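Local coordinates for protein dipeptidase AC. Metallo peptidase. MEROPS family M19 (Rhodobacter sphaeroides, PDB 3LY0) that probably hydrolyses dipeptides as a zinc-dependent metallodipeptidase, and binds a phosphinate mimic of L-Ala-D-Ala beside its two zinc ions, at residues P8-H13 and I131-M136; H102-E107 and F114-T119. One frame throughout, in Å; residues are numbered along the deposited sequence.

Interaction 1. Residues P8-H13 and I131-M136. With ZN (zinc ion), chain D.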
loop_
_atom_site.group_PDB
_atom_site.type_symbol
_atom_site.label_atom_id
_atom_site.label_comp_id
_atom_site.label_asym_id
_atom_site.label_seq_id
_atom_site.Cartn_x
_atom_site.Cartn_y
_atom_site.Cartn_z
ATOM N N PRO A 8 12.135 -13.772 -4.275
ATOM C CA PRO A 8 10.757 -13.599 -3.806
ATOM C C PRO A 8 10.514 -12.155 -3.380
ATOM O O PRO A 8 11.401 -11.515 -2.816
ATOM C CB PRO A 8 10.674 -14.535 -2.596
ATOM C CG PRO A 8 11.753 -15.562 -2.840
ATOM C CD PRO A 8 12.860 -14.804 -3.513
ATOM N N VAL A 9 9.319 -11.654 -3.666
ATOM C CA VAL A 9 8.975 -10.275 -3.340
ATOM C C VAL A 9 7.912 -10.239 -2.264
ATOM O O VAL A 9 6.864 -10.871 -2.401
ATOM C CB VAL A 9 8.459 -9.528 -4.583
ATOM C CG1 VAL A 9 7.871 -8.163 -4.213
ATOM C CG2 VAL A 9 9.584 -9.364 -5.583
ATOM N N PHE A 10 8.205 -9.528 -1.179
ATOM C CA PHE A 10 7.169 -9.199 -0.215
ATOM C C PHE A 10 6.737 -7.773 -0.506
ATOM O O PHE A 10 7.568 -6.861 -0.603
ATOM C CB PHE A 10 7.658 -9.324 1.230
ATOM C CG PHE A 10 6.567 -9.121 2.230
ATOM C CD1 PHE A 10 5.766 -10.175 2.607
ATOM C CD2 PHE A 10 6.297 -7.862 2.739
ATOM C CE1 PHE A 10 4.735 -9.999 3.503
ATOM C CE2 PHE A 10 5.261 -7.670 3.643
ATOM C CZ PHE A 10 4.481 -8.732 4.024
ATOM N N ASP A 11 5.426 -7.589 -0.625
ATOM C CA ASP A 11 4.896 -6.340 -1.164
ATOM C C ASP A 11 4.127 -5.484 -0.164
ATOM O O ASP A 11 3.412 -5.993 0.710
ATOM C CB ASP A 11 3.977 -6.633 -2.340
ATOM C CG ASP A 11 3.499 -5.380 -3.000
ATOM O OD1 ASP A 11 4.338 -4.690 -3.617
ATOM O OD2 ASP A 11 2.287 -5.074 -2.890
ATOM N N GLY A 12 4.227 -4.173 -0.349
ATOM C CA GLY A 12 3.681 -3.208 0.597
ATOM C C GLY A 12 2.187 -2.920 0.527
ATOM O O GLY A 12 1.635 -2.396 1.489
ATOM N N HIS A 13 1.526 -3.229 -0.585
ATOM C CA HIS A 13 0.121 -2.849 -0.731
ATOM C C HIS A 13 -0.560 -3.452 -1.946
ATOM O O HIS A 13 -0.144 -3.193 -3.073
ATOM C CB HIS A 13 -0.012 -1.324 -0.843
ATOM C CG HIS A 13 -1.427 -0.848 -0.773
ATOM N ND1 HIS A 13 -2.043 -0.550 0.426
ATOM C CD2 HIS A 13 -2.359 -0.642 -1.738
ATOM C CE1 HIS A 13 -3.281 -0.155 0.191
ATOM N NE2 HIS A 13 -3.502 -0.208 -1.108
ATOM N N ILE A 131 5.278 -20.385 1.592
ATOM C CA ILE A 131 3.848 -20.171 1.786
ATOM C C ILE A 131 3.578 -18.676 1.618
ATOM O O ILE A 131 4.290 -17.854 2.182
ATOM C CB ILE A 131 3.414 -20.594 3.200
ATOM C CG1 ILE A 131 3.740 -22.075 3.441
ATOM C CG2 ILE A 131 1.938 -20.283 3.429
ATOM C CD1 ILE A 131 3.553 -22.510 4.882
ATOM N N VAL A 132 2.579 -18.314 0.821
ATOM C CA VAL A 132 2.303 -16.893 0.603
ATOM C C VAL A 132 1.775 -16.269 1.896
ATOM O O VAL A 132 0.857 -16.807 2.528
ATOM C CB VAL A 132 1.293 -16.679 -0.541
ATOM C CG1 VAL A 132 0.973 -15.194 -0.695
ATOM C CG2 VAL A 132 1.854 -17.222 -1.854
ATOM N N SER A 133 2.379 -15.154 2.297
ATOM C CA SER A 133 1.983 -14.477 3.526
ATOM C C SER A 133 1.063 -13.293 3.245
ATOM O O SER A 133 1.136 -12.649 2.190
ATOM C CB SER A 133 3.214 -14.014 4.308
ATOM O OG SER A 133 4.041 -13.182 3.502
ATOM N N GLY A 134 0.194 -13.010 4.208
ATOM C CA GLY A 134 -0.683 -11.857 4.109
ATOM C C GLY A 134 -0.728 -11.097 5.411
ATOM O O GLY A 134 -0.883 -11.698 6.470
ATOM N N ILE A 135 -0.604 -9.775 5.337
ATOM C CA ILE A 135 -0.836 -8.913 6.492
ATOM C C ILE A 135 -2.171 -8.203 6.297
ATOM O O ILE A 135 -2.399 -7.572 5.262
ATOM C CB ILE A 135 0.280 -7.865 6.647
ATOM C CG1 ILE A 135 1.637 -8.542 6.857
ATOM C CG2 ILE A 135 -0.036 -6.897 7.798
ATOM C CD1 ILE A 135 2.804 -7.577 6.883
ATOM N N MET A 136 -3.059 -8.326 7.283
ATOM C CA MET A 136 -4.323 -7.579 7.262
ATOM C C MET A 136 -4.073 -6.087 7.501
ATOM O O MET A 136 -3.562 -5.686 8.558
ATOM C CB MET A 136 -5.297 -8.147 8.303
ATOM C CG MET A 136 -6.686 -7.501 8.280
ATOM S SD MET A 136 -7.846 -8.091 9.585
ATOM C CE MET A 136 -7.871 -9.864 9.253
HETATM ZN ZN ZN D . -5.458 0.333 -2.038
#

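Interaction 2. Residues H102-E107 and F114-T119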
loop_
_atom_site.group_PDB
_atom_site.type_symbol
_atom_site.label_atom_id
_atom_site.label_comp_id
_atom_site.label_asym_id
_atom_site.label_seq_id
_atom_site.Cartn_x
_atom_site.Cartn_y
_atom_site.Cartn_z
ATOM N N HIS A 102 -13.351 -12.041 3.693
ATOM C CA HIS A 102 -12.778 -12.637 2.478
ATOM C C HIS A 102 -11.311 -13.017 2.692
ATOM O O HIS A 102 -10.854 -14.040 2.184
ATOM C CB HIS A 102 -12.881 -11.682 1.284
ATOM C CG HIS A 102 -14.268 -11.525 0.757
ATOM N ND1 HIS A 102 -15.041 -12.603 0.378
ATOM C CD2 HIS A 102 -15.012 -10.420 0.514
ATOM C CE1 HIS A 102 -16.209 -12.168 -0.060
ATOM N NE2 HIS A 102 -16.219 -10.847 0.011
ATOM N N LEU A 103 -10.579 -12.203 3.450
ATOM C CA LEU A 103 -9.166 -12.468 3.687
ATOM C C LEU A 103 -9.011 -13.764 4.485
ATOM O O LEU A 103 -8.179 -14.609 4.164
ATOM C CB LEU A 103 -8.507 -11.297 4.415
ATOM C CG LEU A 103 -7.004 -11.400 4.657
ATOM C CD1 LEU A 103 -6.259 -11.455 3.331
ATOM C CD2 LEU A 103 -6.501 -10.243 5.504
ATOM N N LEU A 104 -9.817 -13.928 5.533
ATOM C CA LEU A 104 -9.761 -15.162 6.313
ATOM C C LEU A 104 -10.202 -16.339 5.456
ATOM O O LEU A 104 -9.608 -17.432 5.525
ATOM C CB LEU A 104 -10.607 -15.087 7.588
ATOM C CG LEU A 104 -10.092 -14.206 8.722
ATOM C CD1 LEU A 104 -10.877 -14.489 9.995
ATOM C CD2 LEU A 104 -8.606 -14.413 8.950
ATOM N N TRP A 105 -11.246 -16.129 4.664
ATOM C CA TRP A 105 -11.687 -17.161 3.733
ATOM C C TRP A 105 -10.563 -17.603 2.787
ATOM O O TRP A 105 -10.411 -18.792 2.526
ATOM C CB TRP A 105 -12.925 -16.723 2.941
ATOM C CG TRP A 105 -13.178 -17.672 1.835
ATOM C CD1 TRP A 105 -13.848 -18.857 1.914
ATOM C CD2 TRP A 105 -12.695 -17.570 0.491
ATOM N NE1 TRP A 105 -13.832 -19.487 0.694
ATOM C CE2 TRP A 105 -13.132 -18.717 -0.196
ATOM C CE3 TRP A 105 -11.949 -16.608 -0.203
ATOM C CZ2 TRP A 105 -12.848 -18.937 -1.545
ATOM C CZ3 TRP A 105 -11.667 -16.824 -1.548
ATOM C CH2 TRP A 105 -12.113 -17.982 -2.203
ATOM N N MET A 106 -9.779 -16.652 2.271
ATOM C CA MET A 106 -8.679 -16.985 1.361
ATOM C C MET A 106 -7.736 -18.012 1.988
ATOM O O MET A 106 -7.254 -18.939 1.326
ATOM C CB MET A 106 -7.880 -15.728 0.974
ATOM C CG MET A 106 -8.565 -14.794 -0.011
ATOM S SD MET A 106 -7.773 -13.128 -0.139
ATOM C CE MET A 106 -6.077 -13.561 -0.641
ATOM N N GLU A 107 -7.460 -17.830 3.269
ATOM C CA GLU A 107 -6.596 -18.740 4.003
ATOM C C GLU A 107 -7.253 -20.112 4.194
ATOM O O GLU A 107 -6.596 -21.144 4.044
ATOM C CB GLU A 107 -6.240 -18.099 5.342
ATOM C CG GLU A 107 -5.320 -18.892 6.237
ATOM C CD GLU A 107 -4.979 -18.101 7.486
ATOM O OE1 GLU A 107 -5.906 -17.475 8.051
ATOM O OE2 GLU A 107 -3.807 -18.088 7.895
ATOM N N PHE A 114 -1.521 -20.247 1.805
ATOM C CA PHE A 114 -1.593 -18.820 2.103
ATOM C C PHE A 114 -1.842 -18.706 3.591
ATOM O O PHE A 114 -2.625 -19.474 4.147
ATOM C CB PHE A 114 -2.746 -18.180 1.332
ATOM C CG PHE A 114 -2.997 -16.723 1.684
ATOM C CD1 PHE A 114 -2.096 -15.736 1.308
ATOM C CD2 PHE A 114 -4.141 -16.350 2.364
ATOM C CE1 PHE A 114 -2.331 -14.395 1.606
ATOM C CE2 PHE A 114 -4.386 -15.005 2.668
ATOM C CZ PHE A 114 -3.475 -14.034 2.291
ATOM N N LYS A 115 -1.180 -17.764 4.248
ATOM C CA LYS A 115 -1.376 -17.592 5.685
ATOM C C LYS A 115 -1.472 -16.121 6.043
ATOM O O LYS A 115 -0.606 -15.336 5.660
ATOM C CB LYS A 115 -0.222 -18.230 6.473
ATOM C CG LYS A 115 -0.386 -18.108 7.986
ATOM C CD LYS A 115 0.831 -18.636 8.746
ATOM C CE LYS A 115 0.727 -18.332 10.240
ATOM N NZ LYS A 115 -0.476 -18.941 10.879
ATOM N N VAL A 116 -2.509 -15.765 6.798
ATOM C CA VAL A 116 -2.604 -14.439 7.394
ATOM C C VAL A 116 -1.659 -14.402 8.590
ATOM O O VAL A 116 -1.821 -15.167 9.542
ATOM C CB VAL A 116 -4.046 -14.105 7.810
ATOM C CG1 VAL A 116 -4.094 -12.762 8.525
ATOM C CG2 VAL A 116 -4.948 -14.093 6.590
ATOM N N CYS A 117 -0.646 -13.548 8.517
ATOM C CA CYS A 117 0.378 -13.489 9.550
ATOM C C CYS A 117 0.152 -12.350 10.525
ATOM O O CYS A 117 -0.266 -11.252 10.134
ATOM C CB CYS A 117 1.764 -13.344 8.923
ATOM S SG CYS A 117 2.303 -14.760 7.927
ATOM N N ARG A 118 0.464 -12.607 11.788
ATOM C CA ARG A 118 0.238 -11.646 12.854
ATOM C C ARG A 118 1.538 -11.222 13.532
ATOM O O ARG A 118 1.544 -10.286 14.336
ATOM C CB ARG A 118 -0.747 -12.235 13.876
ATOM C CG ARG A 118 -2.139 -12.443 13.288
ATOM C CD ARG A 118 -3.056 -13.284 14.182
ATOM N NE ARG A 118 -4.437 -13.217 13.701
ATOM C CZ ARG A 118 -4.935 -13.953 12.706
ATOM N NH1 ARG A 118 -4.169 -14.841 12.081
ATOM N NH2 ARG A 118 -6.203 -13.798 12.332
ATOM N N THR A 119 2.633 -11.904 13.203
ATOM C CA THR A 119 3.952 -11.592 13.763
ATOM C C THR A 119 5.029 -11.641 12.678
ATOM O O THR A 119 4.840 -12.280 11.641
ATOM C CB THR A 119 4.360 -12.614 14.847
ATOM O OG1 THR A 119 4.707 -13.853 14.217
ATOM C CG2 THR A 119 3.230 -12.846 15.848
HETATM O O HOH W 1 -2.902 -17.557 10.310
HETATM O O HOH W 2 -4.118 -21.411 3.188
HETATM O O HOH W 3 -6.301 -16.224 10.336
#

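Interaction 1. Residues P8-H13 and I131-M136
The phenyl ring of F10 meets residues 131-136 at its rim: S133 OG lies in the ring plane, 3.3 Å from CE1, and I135 CD1 comes up near that plane, 3.5 Å from CZ. These contacts join two strands of the parallel sheet of the TIM barrel. Strand 50-57 pairs with both, so the F10 side chain reaches past it; this agrees with the 8.3 Å from F10 CA to S133 CA and with the lack of any hydrogen bond across the contact. The ring swings toward strand 132-139 because CG stands anti to the backbone N (chi1 -174°), and it crosses the I135 side chain at about a right angle. V123 of helix 120-129 and H344 of helix 336-354 also touch it, and Y348 meets the ring edge-to-face. S133 OG also makes a weak hydrogen bond to A51 O. With an alanine here, S133 and I135 would probably lose their shared neighbour, and Y348 its aromatic mate, opening a gap between strand and helices. Beyond F10 the chain turns a corner through an Asx turn: H13 N donates to D11 OD2 over 3.0 Å at 159°, approaching from above the carboxylate plane, and S305 OG bonds to the same oxygen. The H13 ring, stacked with H233, then binds zinc through NE2 at 2.2 Å, alongside D15 and E139.

Interaction 2. Residues H102-E107 and F114-T119
E107 OE2 is gripped from two sources: V116 N donates to it over 2.9 Å at 147°, steeply from above the carboxylate plane, and a water lies 2.6 Å from OE2. This is helix-on-sheet packing in the barrel fold, the last turns of helix 89-109 lying against strand 114-116, the next strand in sequence; the N-to-C directions of the short segments 102-107 and 114-116 lie 139° apart. The same water accepts from K115 NZ, joining a lysine and a glutamate whose charged atoms are too far apart for a salt bridge. A second water accepts from R118 NH1 and donates to E107 OE1, while R118 NH2 bonds to L157 O. Next to this polar group the contact is apolar. M106 bends at chi3 (58°), which brings CE over one face of the F114 ring in a CH-pi contact, 4.3 Å from the centroid. At the ring edge lie E107 N, in plane, and L103 CD1, 3.9 Å from F114 CZ; W31 and F55 meet the ring edge-to-face. L103 CG also touches V116 CG2. Where helix and strand come nearest, a third water donates to both E107 O and F114 O, each at 2.6 Å.

From the N terminus, strand 9-11 comes first; 117 residues, about half of them helical, separate segment 8-13 from 131-136. Within that long loop the chain lays down strand 50-57 and helix 89-109, then turns back over six residues to close interaction 2. Helix 120-129 follows, and strand 132-139 closes interaction 1, so the short loop is nested inside the long one. The two meet in one sheet, where strand 114-116 pairs with 132-139: V132 O lies 2.8 Å from K115 N, a probable hydrogen bond, and G134 O to C117 N, also 2.8 Å, carries the pairing one residue past the strand. M136 CB also packs on L103 CD2. The centres of the two interactions are about 11 Å apart, and the sheet ties helix 89-109 to the zinc-binding N-terminal segment.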